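PDB 4FD7: putative arylalkylamine N-Acetyltransferase 7 from Aedes aegypti, which probably transfers an acetyl group from acetyl-CoA to the amine of an arylalkylamine, as a member of the GNAT family of N-acetyltransferases. Local coordinates for residues 17-22 / 26-31; 71-76 / 116-121; 84-89 / 173-178; 140-145 / 232-237. One frame throughout, in Å; residues are numbered along the deposited sequence.

Interaction 1 (17-22 / 26-31)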
loop_
_atom_site.group_PDB
_atom_site.type_symbol
_atom_site.label_atom_id
_atom_site.label_comp_id
_atom_site.label_asym_id
_atom_site.label_seq_id
_atom_site.Cartn_x
_atom_site.Cartn_y
_atom_site.Cartn_z
ATOM N N ARG A 17 14.783 0.988 10.919
ATOM C CA ARG A 17 15.762 -0.086 10.716
ATOM C C ARG A 17 15.372 -1.281 11.569
ATOM O O ARG A 17 14.820 -1.120 12.657
ATOM C CB ARG A 17 17.183 0.370 11.077
ATOM C CG ARG A 17 17.716 1.520 10.231
ATOM C CD ARG A 17 19.167 1.812 10.582
ATOM N NE ARG A 17 19.670 3.070 10.027
ATOM C CZ ARG A 17 20.227 3.187 8.827
ATOM N NH1 ARG A 17 20.342 2.130 8.033
ATOM N NH2 ARG A 17 20.664 4.365 8.409
ATOM N N PHE A 18 15.661 -2.483 11.085
ATOM C CA PHE A 18 15.272 -3.674 11.811
ATOM C C PHE A 18 16.127 -4.853 11.379
ATOM O O PHE A 18 16.731 -4.834 10.298
ATOM C CB PHE A 18 13.788 -3.978 11.563
ATOM C CG PHE A 18 13.472 -4.309 10.131
ATOM C CD1 PHE A 18 13.501 -5.622 9.687
ATOM C CD2 PHE A 18 13.160 -3.310 9.227
ATOM C CE1 PHE A 18 13.221 -5.932 8.363
ATOM C CE2 PHE A 18 12.875 -3.614 7.895
ATOM C CZ PHE A 18 12.891 -4.918 7.470
ATOM N N GLN A 19 16.160 -5.888 12.211
ATOM C CA GLN A 19 16.857 -7.117 11.864
ATOM C C GLN A 19 15.888 -8.233 11.474
ATOM O O GLN A 19 14.821 -8.392 12.063
ATOM C CB GLN A 19 17.733 -7.577 13.023
ATOM C CG GLN A 19 18.805 -6.565 13.427
ATOM C CD GLN A 19 19.528 -6.972 14.694
ATOM O OE1 GLN A 19 20.659 -7.473 14.649
ATOM N NE2 GLN A 19 18.876 -6.779 15.830
ATOM N N ALA A 20 16.290 -9.014 10.480
ATOM C CA ALA A 20 15.502 -10.148 10.026
ATOM C C ALA A 20 16.428 -11.144 9.354
ATOM O O ALA A 20 17.609 -10.863 9.137
ATOM C CB ALA A 20 14.423 -9.692 9.070
ATOM N N LYS A 21 15.895 -12.321 9.053
ATOM C CA LYS A 21 16.691 -13.385 8.461
ATOM C C LYS A 21 17.251 -12.937 7.122
ATOM O O LYS A 21 16.566 -12.274 6.330
ATOM C CB LYS A 21 15.840 -14.649 8.298
ATOM C CG LYS A 21 16.615 -15.946 8.460
ATOM C CD LYS A 21 17.361 -15.964 9.780
ATOM C CE LYS A 21 16.415 -16.009 10.973
ATOM N NZ LYS A 21 17.048 -15.491 12.224
ATOM N N ASP A 22 18.507 -13.283 6.874
ATOM C CA ASP A 22 19.145 -12.947 5.616
ATOM C C ASP A 22 18.582 -13.848 4.513
ATOM O O ASP A 22 17.765 -14.726 4.789
ATOM C CB ASP A 22 20.660 -13.115 5.738
ATOM C CG ASP A 22 21.425 -12.228 4.778
ATOM O OD1 ASP A 22 22.608 -11.910 5.047
ATOM O OD2 ASP A 22 20.840 -11.837 3.752
ATOM N N GLN A 26 20.772 -18.940 8.706
ATOM C CA GLN A 26 20.018 -18.727 9.930
ATOM C C GLN A 26 20.360 -17.338 10.463
ATOM O O GLN A 26 19.769 -16.875 11.449
ATOM C CB GLN A 26 20.345 -19.809 10.968
ATOM C CG GLN A 26 21.481 -19.469 11.937
ATOM C CD GLN A 26 22.850 -19.443 11.295
ATOM O OE1 GLN A 26 23.079 -20.070 10.261
ATOM N NE2 GLN A 26 23.772 -18.706 11.906
ATOM N N GLN A 27 21.301 -16.677 9.786
ATOM C CA GLN A 27 21.829 -15.392 10.239
ATOM C C GLN A 27 20.896 -14.211 10.004
ATOM O O GLN A 27 20.304 -14.055 8.933
ATOM C CB GLN A 27 23.194 -15.089 9.611
ATOM C CG GLN A 27 24.353 -15.942 10.143
ATOM C CD GLN A 27 25.701 -15.263 9.945
ATOM O OE1 GLN A 27 25.777 -14.150 9.407
ATOM N NE2 GLN A 27 26.773 -15.925 10.380
ATOM N N LEU A 28 20.781 -13.384 11.035
ATOM C CA LEU A 28 20.140 -12.085 10.924
ATOM C C LEU A 28 21.003 -11.152 10.095
ATOM O O LEU A 28 22.221 -11.322 9.986
ATOM C CB LEU A 28 19.966 -11.459 12.301
ATOM C CG LEU A 28 18.826 -11.929 13.178
ATOM C CD1 LEU A 28 18.825 -11.163 14.492
ATOM C CD2 LEU A 28 17.530 -11.737 12.449
ATOM N N VAL A 29 20.357 -10.155 9.513
ATOM C CA VAL A 29 21.056 -9.101 8.826
ATOM C C VAL A 29 20.202 -7.868 9.059
ATOM O O VAL A 29 19.085 -7.986 9.572
ATOM C CB VAL A 29 21.211 -9.444 7.336
ATOM C CG1 VAL A 29 19.846 -9.526 6.659
ATOM C CG2 VAL A 29 22.144 -8.454 6.631
ATOM N N TRP A 30 20.717 -6.695 8.720
ATOM C CA TRP A 30 19.968 -5.467 8.930
ATOM C C TRP A 30 19.291 -5.046 7.646
ATOM O O TRP A 30 19.835 -5.232 6.561
ATOM C CB TRP A 30 20.895 -4.347 9.398
ATOM C CG TRP A 30 21.227 -4.400 10.830
ATOM C CD1 TRP A 30 22.331 -4.968 11.396
ATOM C CD2 TRP A 30 20.468 -3.838 11.900
ATOM N NE1 TRP A 30 22.299 -4.805 12.758
ATOM C CE2 TRP A 30 21.158 -4.114 13.097
ATOM C CE3 TRP A 30 19.261 -3.132 11.969
ATOM C CZ2 TRP A 30 20.687 -3.717 14.348
ATOM C CZ3 TRP A 30 18.789 -2.741 13.213
ATOM C CH2 TRP A 30 19.499 -3.031 14.383
ATOM N N TYR A 31 18.093 -4.478 7.784
ATOM C CA TYR A 31 17.379 -3.894 6.672
ATOM C C TYR A 31 17.003 -2.469 7.062
ATOM O O TYR A 31 17.017 -2.122 8.241
ATOM C CB TYR A 31 16.074 -4.654 6.407
ATOM C CG TYR A 31 16.229 -6.096 5.962
ATOM C CD1 TYR A 31 16.158 -6.438 4.615
ATOM C CD2 TYR A 31 16.415 -7.111 6.889
ATOM C CE1 TYR A 31 16.285 -7.764 4.201
ATOM C CE2 TYR A 31 16.543 -8.426 6.492
ATOM C CZ TYR A 31 16.477 -8.749 5.148
ATOM O OH TYR A 31 16.602 -10.070 4.747
HETATM O O HOH W 1 19.154 -0.740 8.676
#
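F18 and Y31, and A20 and V29, face each other as hydrogen-bonded antiparallel pairs at the turn end of the beta hairpin made by strands 14-21 and 28-35, which opens the larger sheet of this GNAT fold. Q19 with W30 forms the non-hydrogen-bonded pair between them, its CA atoms 4.6 Å apart. Past the last rung, D22 N still donates to Q27 O at 2.8 Å.

On the face that carries F18, A20, V29 and Y31, the two aromatic planes are almost parallel (9°) but slid apart, so that F18 offers its ring face to the CB of Y31 rather than to the ring; F18 CZ comes within 3.4 Å of Y31 CB. With CG held between the backbone N and the carbonyl carbon (chi1 64°), the F18 ring leans over its partner strand. Helix 164-170 packs on this face, where F18 touches I164, and C90 of the neighbouring strand 88-92 touches F18 from within the sheet. D22 packs its CB against V29 CG1 while its carboxylate forms a salt bridge with R92.

The other face bears a CH-pi contact: Q19 CG sits 3.4 Å from the centroid of the six-membered ring of W30, and the Q19 amide continues over the indole, its plane 11° from that of the ring. Near the turn, the bent chain of K21 lets NZ donate a hydrogen bond to Q26 O from above the carbonyl plane (3.1 Å). K21 O lies near the plane of the Y31 ring, beyond its edge, and accepts from Y31 OH at 2.7 Å.

Interaction 2 (71-76 / 116-121)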
loop_
_atom_site.group_PDB
_atom_site.type_symbol
_atom_site.label_atom_id
_atom_site.label_comp_id
_atom_site.label_asym_id
_atom_site.label_seq_id
_atom_site.Cartn_x
_atom_site.Cartn_y
_atom_site.Cartn_z
ATOM N N MET A 71 -2.925 -3.370 -16.358
ATOM C CA MET A 71 -1.576 -3.021 -15.916
ATOM C C MET A 71 -1.248 -1.564 -16.245
ATOM O O MET A 71 -0.659 -0.841 -15.428
ATOM C CB MET A 71 -0.552 -3.968 -16.537
ATOM C CG MET A 71 -0.601 -5.366 -15.955
ATOM S SD MET A 71 -0.219 -5.368 -14.195
ATOM C CE MET A 71 1.433 -4.707 -14.248
ATOM N N GLY A 72 -1.656 -1.122 -17.433
ATOM C CA GLY A 72 -1.452 0.258 -17.828
ATOM C C GLY A 72 -2.174 1.215 -16.895
ATOM O O GLY A 72 -1.661 2.298 -16.591
ATOM N N ASP A 73 -3.365 0.821 -16.440
ATOM C CA ASP A 73 -4.098 1.620 -15.466
ATOM C C ASP A 73 -3.328 1.760 -14.163
ATOM O O ASP A 73 -3.074 2.876 -13.691
ATOM C CB ASP A 73 -5.475 1.019 -15.147
ATOM C CG ASP A 73 -6.486 1.226 -16.259
ATOM O OD1 ASP A 73 -6.413 2.257 -16.964
ATOM O OD2 ASP A 73 -7.360 0.353 -16.412
ATOM N N VAL A 74 -2.988 0.627 -13.552
ATOM C CA VAL A 74 -2.379 0.739 -12.241
ATOM C C VAL A 74 -1.024 1.462 -12.309
ATOM O O VAL A 74 -0.691 2.274 -11.435
ATOM C CB VAL A 74 -2.311 -0.628 -11.520
ATOM C CG1 VAL A 74 -1.281 -1.551 -12.183
ATOM C CG2 VAL A 74 -2.070 -0.429 -10.033
ATOM N N VAL A 75 -0.262 1.206 -13.369
ATOM C CA VAL A 75 1.007 1.903 -13.540
ATOM C C VAL A 75 0.816 3.414 -13.732
ATOM O O VAL A 75 1.585 4.222 -13.189
ATOM C CB VAL A 75 1.827 1.327 -14.710
ATOM C CG1 VAL A 75 3.075 2.138 -14.934
ATOM C CG2 VAL A 75 2.192 -0.110 -14.442
ATOM N N ALA A 76 -0.187 3.805 -14.510
ATOM C CA ALA A 76 -0.480 5.233 -14.654
ATOM C C ALA A 76 -0.739 5.857 -13.275
ATOM O O ALA A 76 -0.198 6.942 -12.950
ATOM C CB ALA A 76 -1.664 5.444 -15.565
ATOM N N GLN A 116 -10.951 7.662 -13.430
ATOM C CA GLN A 116 -11.452 6.855 -14.530
ATOM C C GLN A 116 -10.324 6.142 -15.244
ATOM O O GLN A 116 -9.278 6.731 -15.536
ATOM C CB GLN A 116 -12.207 7.743 -15.500
ATOM C CG GLN A 116 -13.439 8.306 -14.853
ATOM C CD GLN A 116 -14.519 7.265 -14.694
ATOM O OE1 GLN A 116 -14.470 6.193 -15.316
ATOM N NE2 GLN A 116 -15.504 7.567 -13.857
ATOM N N PHE A 117 -10.543 4.862 -15.515
ATOM C CA PHE A 117 -9.496 4.005 -16.042
ATOM C C PHE A 117 -9.985 3.345 -17.323
ATOM O O PHE A 117 -11.179 3.353 -17.620
ATOM C CB PHE A 117 -9.122 2.960 -14.990
ATOM C CG PHE A 117 -8.485 3.559 -13.760
ATOM C CD1 PHE A 117 -7.131 3.842 -13.736
ATOM C CD2 PHE A 117 -9.251 3.855 -12.643
ATOM C CE1 PHE A 117 -6.535 4.408 -12.605
ATOM C CE2 PHE A 117 -8.671 4.417 -11.500
ATOM C CZ PHE A 117 -7.313 4.688 -11.483
ATOM N N ASN A 118 -9.055 2.778 -18.077
ATOM C CA ASN A 118 -9.367 2.177 -19.365
ATOM C C ASN A 118 -9.966 0.793 -19.224
ATOM O O ASN A 118 -10.858 0.405 -19.993
ATOM C CB ASN A 118 -8.108 2.144 -20.225
ATOM C CG ASN A 118 -7.515 3.529 -20.409
ATOM O OD1 ASN A 118 -8.198 4.452 -20.860
ATOM N ND2 ASN A 118 -6.259 3.697 -20.007
ATOM N N SER A 119 -9.495 0.055 -18.228
ATOM C CA SER A 119 -9.891 -1.347 -18.077
ATOM C C SER A 119 -11.065 -1.510 -17.126
ATOM O O SER A 119 -11.085 -0.913 -16.047
ATOM C CB SER A 119 -8.721 -2.173 -17.552
ATOM O OG SER A 119 -8.492 -1.904 -16.177
ATOM N N ALA A 120 -12.033 -2.343 -17.507
ATOM C CA ALA A 120 -13.102 -2.704 -16.585
ATOM C C ALA A 120 -12.504 -3.247 -15.304
ATOM O O ALA A 120 -12.984 -2.936 -14.214
ATOM C CB ALA A 120 -14.028 -3.749 -17.203
ATOM N N ILE A 121 -11.447 -4.048 -15.466
ATOM C CA ILE A 121 -10.766 -4.720 -14.368
ATOM C C ILE A 121 -10.246 -3.733 -13.305
ATOM O O ILE A 121 -10.607 -3.831 -12.120
ATOM C CB ILE A 121 -9.596 -5.567 -14.898
ATOM C CG1 ILE A 121 -10.116 -6.851 -15.568
ATOM C CG2 ILE A 121 -8.603 -5.911 -13.775
ATOM C CD1 ILE A 121 -9.021 -7.610 -16.322
#
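D73, an aspartate of helix 68-81, grips the N-terminus of helix 120-136 at its N-cap, S119, and at the two residues before it, F117 and N118. Three hydrogen bonds carry the contact. N118 N donates to D73 OD1 at 2.9 Å, arriving on the syn side but 22° out of the carboxylate plane. D73 OD2 accepts twice: S119 N donates to the syn lone pair of OD2, and S119 OG meets it nearly along the C-O axis. Two successive backbone N-H groups thus hold the two oxygens, which fixes the rotation of the carboxylate and would probably favour its charged form.

The capping bond belongs to the same network. S119 OG lies between its own backbone N and carbonyl carbon (chi1 74°), from where it can accept from F122 N in the first turn of helix 120-136 while giving its proton to D73; the aspartate is therefore a second-shell partner of the cap.

F117 supplies van der Waals contact. Its CB lies against D73 CG at 3.4 Å, and the ring stands steeply to the carboxylate, the planes 71° apart, with D73 OD1 at the ring edge, in its plane. The ring also meets F122 edge-to-face. Its CD1 approaches the D73 side chain close to the helix, 3.6 Å from D73 CB.

Interaction 3 (84-89 / 173-178)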
loop_
_atom_site.group_PDB
_atom_site.type_symbol
_atom_site.label_atom_id
_atom_site.label_comp_id
_atom_site.label_asym_id
_atom_site.label_seq_id
_atom_site.Cartn_x
_atom_site.Cartn_y
_atom_site.Cartn_z
ATOM N N ASP A 84 4.831 12.727 -5.160
ATOM C CA ASP A 84 4.458 13.293 -3.871
ATOM C C ASP A 84 5.577 13.036 -2.864
ATOM O O ASP A 84 5.576 13.621 -1.791
ATOM C CB ASP A 84 3.139 12.714 -3.359
ATOM C CG ASP A 84 1.948 13.075 -4.255
ATOM O OD1 ASP A 84 2.090 13.986 -5.099
ATOM O OD2 ASP A 84 0.868 12.464 -4.097
ATOM N N ARG A 85 6.521 12.161 -3.223
ATOM C CA ARG A 85 7.682 11.876 -2.368
ATOM C C ARG A 85 7.251 11.334 -1.006
ATOM O O ARG A 85 7.724 11.754 0.059
ATOM C CB ARG A 85 8.586 13.103 -2.233
ATOM C CG ARG A 85 9.353 13.428 -3.514
ATOM C CD ARG A 85 10.534 14.368 -3.241
ATOM N NE ARG A 85 11.273 14.673 -4.459
ATOM C CZ ARG A 85 12.363 15.433 -4.502
ATOM N NH1 ARG A 85 12.859 15.956 -3.381
ATOM N NH2 ARG A 85 12.958 15.665 -5.664
ATOM N N MET A 86 6.326 10.391 -1.044
ATOM C CA MET A 86 5.874 9.788 0.194
ATOM C C MET A 86 6.045 8.281 0.159
ATOM O O MET A 86 5.816 7.619 1.167
ATOM C CB MET A 86 4.409 10.163 0.490
ATOM C CG MET A 86 4.200 11.658 0.819
ATOM S SD MET A 86 4.956 12.184 2.383
ATOM C CE MET A 86 3.926 11.320 3.563
ATOM N N SER A 87 6.463 7.732 -0.976
ATOM C CA SER A 87 6.528 6.276 -1.092
ATOM C C SER A 87 7.741 5.665 -0.393
ATOM O O SER A 87 8.812 6.269 -0.339
ATOM C CB SER A 87 6.419 5.814 -2.547
ATOM O OG SER A 87 5.161 6.205 -3.080
ATOM N N LEU A 88 7.554 4.459 0.138
ATOM C CA LEU A 88 8.575 3.853 0.990
ATOM C C LEU A 88 9.210 2.600 0.383
ATOM O O LEU A 88 8.537 1.830 -0.290
ATOM C CB LEU A 88 7.971 3.546 2.355
ATOM C CG LEU A 88 7.565 4.785 3.163
ATOM C CD1 LEU A 88 6.861 4.384 4.448
ATOM C CD2 LEU A 88 8.810 5.612 3.469
ATOM N N VAL A 89 10.509 2.397 0.625
ATOM C CA VAL A 89 11.212 1.261 0.032
ATOM C C VAL A 89 12.080 0.581 1.085
ATOM O O VAL A 89 12.605 1.249 1.984
ATOM C CB VAL A 89 12.077 1.692 -1.188
ATOM C CG1 VAL A 89 13.198 2.682 -0.791
ATOM C CG2 VAL A 89 12.697 0.478 -1.881
ATOM N N ILE A 173 4.964 5.435 10.831
ATOM C CA ILE A 173 4.886 6.166 12.086
ATOM C C ILE A 173 5.867 7.350 12.112
ATOM O O ILE A 173 5.434 8.496 12.292
ATOM C CB ILE A 173 5.035 5.228 13.317
ATOM C CG1 ILE A 173 3.846 4.265 13.401
ATOM C CG2 ILE A 173 5.139 6.033 14.573
ATOM C CD1 ILE A 173 4.012 3.184 14.442
ATOM N N PRO A 174 7.183 7.099 11.930
ATOM C CA PRO A 174 8.038 8.294 11.900
ATOM C C PRO A 174 7.806 9.178 10.669
ATOM O O PRO A 174 7.933 10.395 10.788
ATOM C CB PRO A 174 9.470 7.720 11.906
ATOM C CG PRO A 174 9.327 6.307 11.459
ATOM C CD PRO A 174 7.967 5.847 11.873
ATOM N N LEU A 175 7.460 8.596 9.523
ATOM C CA LEU A 175 7.199 9.402 8.323
ATOM C C LEU A 175 6.057 10.390 8.565
ATOM O O LEU A 175 6.173 11.567 8.220
ATOM C CB LEU A 175 6.874 8.515 7.111
ATOM C CG LEU A 175 6.410 9.219 5.826
ATOM C CD1 LEU A 175 7.465 10.194 5.279
ATOM C CD2 LEU A 175 6.015 8.209 4.756
ATOM N N CYS A 176 4.973 9.923 9.181
ATOM C CA CYS A 176 3.827 10.795 9.447
ATOM C C CYS A 176 4.184 11.867 10.462
ATOM O O CYS A 176 3.740 13.002 10.360
ATOM C CB CYS A 176 2.628 10.010 9.967
ATOM S SG CYS A 176 1.753 9.072 8.718
ATOM N N ARG A 177 4.971 11.497 11.462
ATOM C CA ARG A 177 5.334 12.469 12.479
ATOM C C ARG A 177 6.142 13.574 11.834
ATOM O O ARG A 177 6.005 14.751 12.185
ATOM C CB ARG A 177 6.138 11.808 13.607
ATOM C CG ARG A 177 5.322 10.853 14.465
ATOM C CD ARG A 177 5.962 10.637 15.842
ATOM N NE ARG A 177 5.319 9.544 16.566
ATOM C CZ ARG A 177 5.967 8.584 17.213
ATOM N NH1 ARG A 177 7.295 8.576 17.240
ATOM N NH2 ARG A 177 5.287 7.630 17.843
ATOM N N ALA A 178 6.989 13.188 10.890
ATOM C CA ALA A 178 7.880 14.131 10.229
ATOM C C ALA A 178 7.146 15.128 9.329
ATOM O O ALA A 178 7.483 16.307 9.306
ATOM C CB ALA A 178 8.967 13.397 9.452
#
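L175 of helix 172-179 reaches across to M86, in the loop before strand 88-92, and L88, the first residue of that strand, in a buried helix-on-sheet contact of the GNAT fold. The CB of L175 leaves the helix toward the 84-89 segment, and with CG anti to the backbone N (chi1 173°) the two methyls are carried to that segment. At CG the side chain first meets its partners, 4.0 Å from M86 CE. Of its two branches, CD1 stays on the M86 side, 4.1 Å from the same methyl. CD2 does most of the touching: it sits between M86 and L88, 3.9 Å from M86 CE and equally far from L88 CD1.

The two leucines meet tip to tip, both methyls of L88 coming close to CD2. M86 arrives obliquely, its chain bent at chi2 and chi3 so that CE swings round to the helix although its CB does not point there. W15 of strand 14-21 and L148 of strand 146-155 also pack on L175, making the surroundings apolar. Within them lies one polar atom for which the model gives no hydrogen-bond partner: M86 O, whose neighbour here is L175 CD2 at 3.6 Å.

Interaction 4 (140-145 / 232-237)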
loop_
_atom_site.group_PDB
_atom_site.type_symbol
_atom_site.label_atom_id
_atom_site.label_comp_id
_atom_site.label_asym_id
_atom_site.label_seq_id
_atom_site.Cartn_x
_atom_site.Cartn_y
_atom_site.Cartn_z
ATOM N N ASP A 140 -14.415 12.127 8.922
ATOM C CA ASP A 140 -15.372 12.484 9.967
ATOM C C ASP A 140 -15.156 11.707 11.264
ATOM O O ASP A 140 -15.329 12.250 12.345
ATOM C CB ASP A 140 -16.805 12.299 9.477
ATOM C CG ASP A 140 -17.219 13.361 8.474
ATOM O OD1 ASP A 140 -16.623 14.456 8.478
ATOM O OD2 ASP A 140 -18.159 13.104 7.692
ATOM N N ARG A 141 -14.787 10.435 11.155
ATOM C CA ARG A 141 -14.556 9.619 12.341
ATOM C C ARG A 141 -13.405 10.142 13.185
ATOM O O ARG A 141 -13.465 10.104 14.416
ATOM C CB ARG A 141 -14.296 8.165 11.958
ATOM C CG ARG A 141 -15.574 7.349 11.883
ATOM C CD ARG A 141 -15.305 5.899 11.556
ATOM N NE ARG A 141 -14.369 5.272 12.490
ATOM C CZ ARG A 141 -13.266 4.632 12.111
ATOM N NH1 ARG A 141 -12.961 4.545 10.818
ATOM N NH2 ARG A 141 -12.459 4.083 13.018
ATOM N N TYR A 142 -12.355 10.619 12.530
ATOM C CA TYR A 142 -11.215 11.137 13.279
ATOM C C TYR A 142 -11.129 12.666 13.324
ATOM O O TYR A 142 -10.232 13.212 13.975
ATOM C CB TYR A 142 -9.919 10.574 12.707
ATOM C CG TYR A 142 -9.670 9.119 13.027
ATOM C CD1 TYR A 142 -9.902 8.124 12.088
ATOM C CD2 TYR A 142 -9.157 8.744 14.261
ATOM C CE1 TYR A 142 -9.631 6.783 12.380
ATOM C CE2 TYR A 142 -8.897 7.420 14.559
ATOM C CZ TYR A 142 -9.133 6.443 13.627
ATOM O OH TYR A 142 -8.855 5.123 13.960
ATOM N N ASN A 143 -12.054 13.341 12.646
ATOM C CA ASN A 143 -12.044 14.801 12.546
ATOM C C ASN A 143 -10.696 15.274 12.031
ATOM O O ASN A 143 -10.019 16.097 12.667
ATOM C CB ASN A 143 -12.355 15.468 13.899
ATOM C CG ASN A 143 -12.671 16.949 13.757
ATOM O OD1 ASN A 143 -13.278 17.362 12.776
ATOM N ND2 ASN A 143 -12.269 17.750 14.744
ATOM N N VAL A 144 -10.278 14.693 10.909
ATOM C CA VAL A 144 -9.072 15.128 10.224
ATOM C C VAL A 144 -9.401 15.437 8.771
ATOM O O VAL A 144 -10.415 14.970 8.241
ATOM C CB VAL A 144 -7.954 14.063 10.275
ATOM C CG1 VAL A 144 -7.573 13.773 11.710
ATOM C CG2 VAL A 144 -8.406 12.782 9.573
ATOM N N ASP A 145 -8.532 16.219 8.139
ATOM C CA ASP A 145 -8.672 16.559 6.735
ATOM C C ASP A 145 -7.735 15.745 5.847
ATOM O O ASP A 145 -7.908 15.712 4.632
ATOM C CB ASP A 145 -8.418 18.056 6.535
ATOM C CG ASP A 145 -9.507 18.914 7.142
ATOM O OD1 ASP A 145 -10.669 18.446 7.219
ATOM O OD2 ASP A 145 -9.203 20.063 7.544
ATOM N N TYR A 232 -10.726 -2.052 5.756
ATOM C CA TYR A 232 -10.150 -0.720 5.855
ATOM C C TYR A 232 -9.668 -0.594 7.304
ATOM O O TYR A 232 -10.434 -0.815 8.241
ATOM C CB TYR A 232 -11.160 0.369 5.508
ATOM C CG TYR A 232 -10.556 1.494 4.698
ATOM C CD1 TYR A 232 -10.511 1.431 3.313
ATOM C CD2 TYR A 232 -10.015 2.610 5.322
ATOM C CE1 TYR A 232 -9.955 2.453 2.570
ATOM C CE2 TYR A 232 -9.455 3.638 4.586
ATOM C CZ TYR A 232 -9.429 3.554 3.211
ATOM O OH TYR A 232 -8.873 4.574 2.474
ATOM N N MET A 233 -8.396 -0.260 7.476
ATOM C CA MET A 233 -7.759 -0.214 8.796
ATOM C C MET A 233 -7.006 1.108 8.991
ATOM O O MET A 233 -6.452 1.682 8.027
ATOM C CB MET A 233 -6.841 -1.422 9.008
ATOM C CG MET A 233 -7.510 -2.770 8.738
ATOM S SD MET A 233 -6.308 -4.114 8.857
ATOM C CE MET A 233 -6.007 -4.113 10.625
ATOM N N SER A 234 -6.996 1.593 10.233
ATOM C CA SER A 234 -6.402 2.903 10.536
ATOM C C SER A 234 -5.428 2.916 11.718
ATOM O O SER A 234 -5.561 2.150 12.667
ATOM C CB SER A 234 -7.502 3.971 10.721
ATOM O OG SER A 234 -8.429 3.622 11.731
ATOM N N LEU A 235 -4.456 3.818 11.656
ATOM C CA LEU A 235 -3.416 3.916 12.675
ATOM C C LEU A 235 -3.164 5.369 13.029
ATOM O O LEU A 235 -2.729 6.149 12.178
ATOM C CB LEU A 235 -2.119 3.294 12.154
ATOM C CG LEU A 235 -0.879 3.343 13.048
ATOM C CD1 LEU A 235 -1.048 2.423 14.255
ATOM C CD2 LEU A 235 0.353 2.970 12.230
ATOM N N ARG A 236 -3.434 5.728 14.283
ATOM C CA ARG A 236 -3.056 7.043 14.789
ATOM C C ARG A 236 -1.604 7.039 15.213
ATOM O O ARG A 236 -1.159 6.173 15.975
ATOM C CB ARG A 236 -3.925 7.464 15.972
ATOM C CG ARG A 236 -5.285 7.990 15.574
ATOM C CD ARG A 236 -5.925 8.764 16.720
ATOM N NE ARG A 236 -5.339 10.088 16.939
ATOM C CZ ARG A 236 -5.852 10.972 17.785
ATOM N NH1 ARG A 236 -6.942 10.658 18.476
ATOM N NH2 ARG A 236 -5.294 12.159 17.944
ATOM N N VAL A 237 -0.855 8.007 14.701
ATOM C CA VAL A 237 0.555 8.081 14.993
ATOM C C VAL A 237 0.731 9.176 16.027
ATOM O O VAL A 237 -0.259 9.680 16.558
ATOM C CB VAL A 237 1.376 8.339 13.729
ATOM C CG1 VAL A 237 0.965 7.334 12.646
ATOM C CG2 VAL A 237 1.171 9.763 13.231
#
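Y142 extends its ring from the last turn of helix 138-142 over strand 229-236, where it overlaps the aliphatic part of R236 and ends at S234. This strand is the middle one of the smaller antiparallel sheet of the GNAT fold, between strands 183-188 and 203-209, so the contact lays a short helix on that sheet.

The ring makes two kinds of contact. On its CE2 side, R236 runs past obliquely, with Y142 CE2 3.8 Å from R236 CG and 3.9 Å from R236 CD. The meeting is thus with the methylene groups, and the guanidinium plane is turned 76° from that of the ring. A bend at chi3 (74°) takes the charged end of R236 off the line of its methylenes.

On the CE1 side lies S234. Its OG is near the plane of the ring, beyond the edge, 3.4 Å from Y142 CE1. The same oxygen has a further, outside partner in D205 of strand 203-209, to which it is hydrogen-bonded.

R141, the residue before Y142, leads its side chain toward the same spot. Its NH1 makes a salt bridge with D205 and a hydrogen bond to A136 O, so one carboxylate links arginine and serine. L183 of strand 183-188 and Q203 of strand 203-209 add packing against the tyrosine. The Y142 hydroxyl is hydrogen-bonded to the serine side chain, with 2.7 Å between Y142 OH and S234 OG.

Interactions 1 and 3 reach the same five-stranded antiparallel sheet, in which strands 28-35 and 88-92 are neighbours; their centres lie about 22 Å apart. Interaction 4 belongs to the three-stranded sheet, yet it touches interaction 3: I173 CG1 packs on L235 CD2 at 3.9 Å, so helix 172-179 has contacts toward both sheets. Interaction 2 is at the helical periphery, about 37 Å between centres from interaction 1 and on the opposite side of the chain's centre. Along the chain interaction 1, a local hairpin, closes first, whereas interaction 3 crosses both 2 and 4. Sequence-distant elements are joined by interaction 2 (helices 68-81 and 120-136), 3 (helix 172-179 on the five-stranded sheet) and 4 (helix 138-142 on the three-stranded sheet).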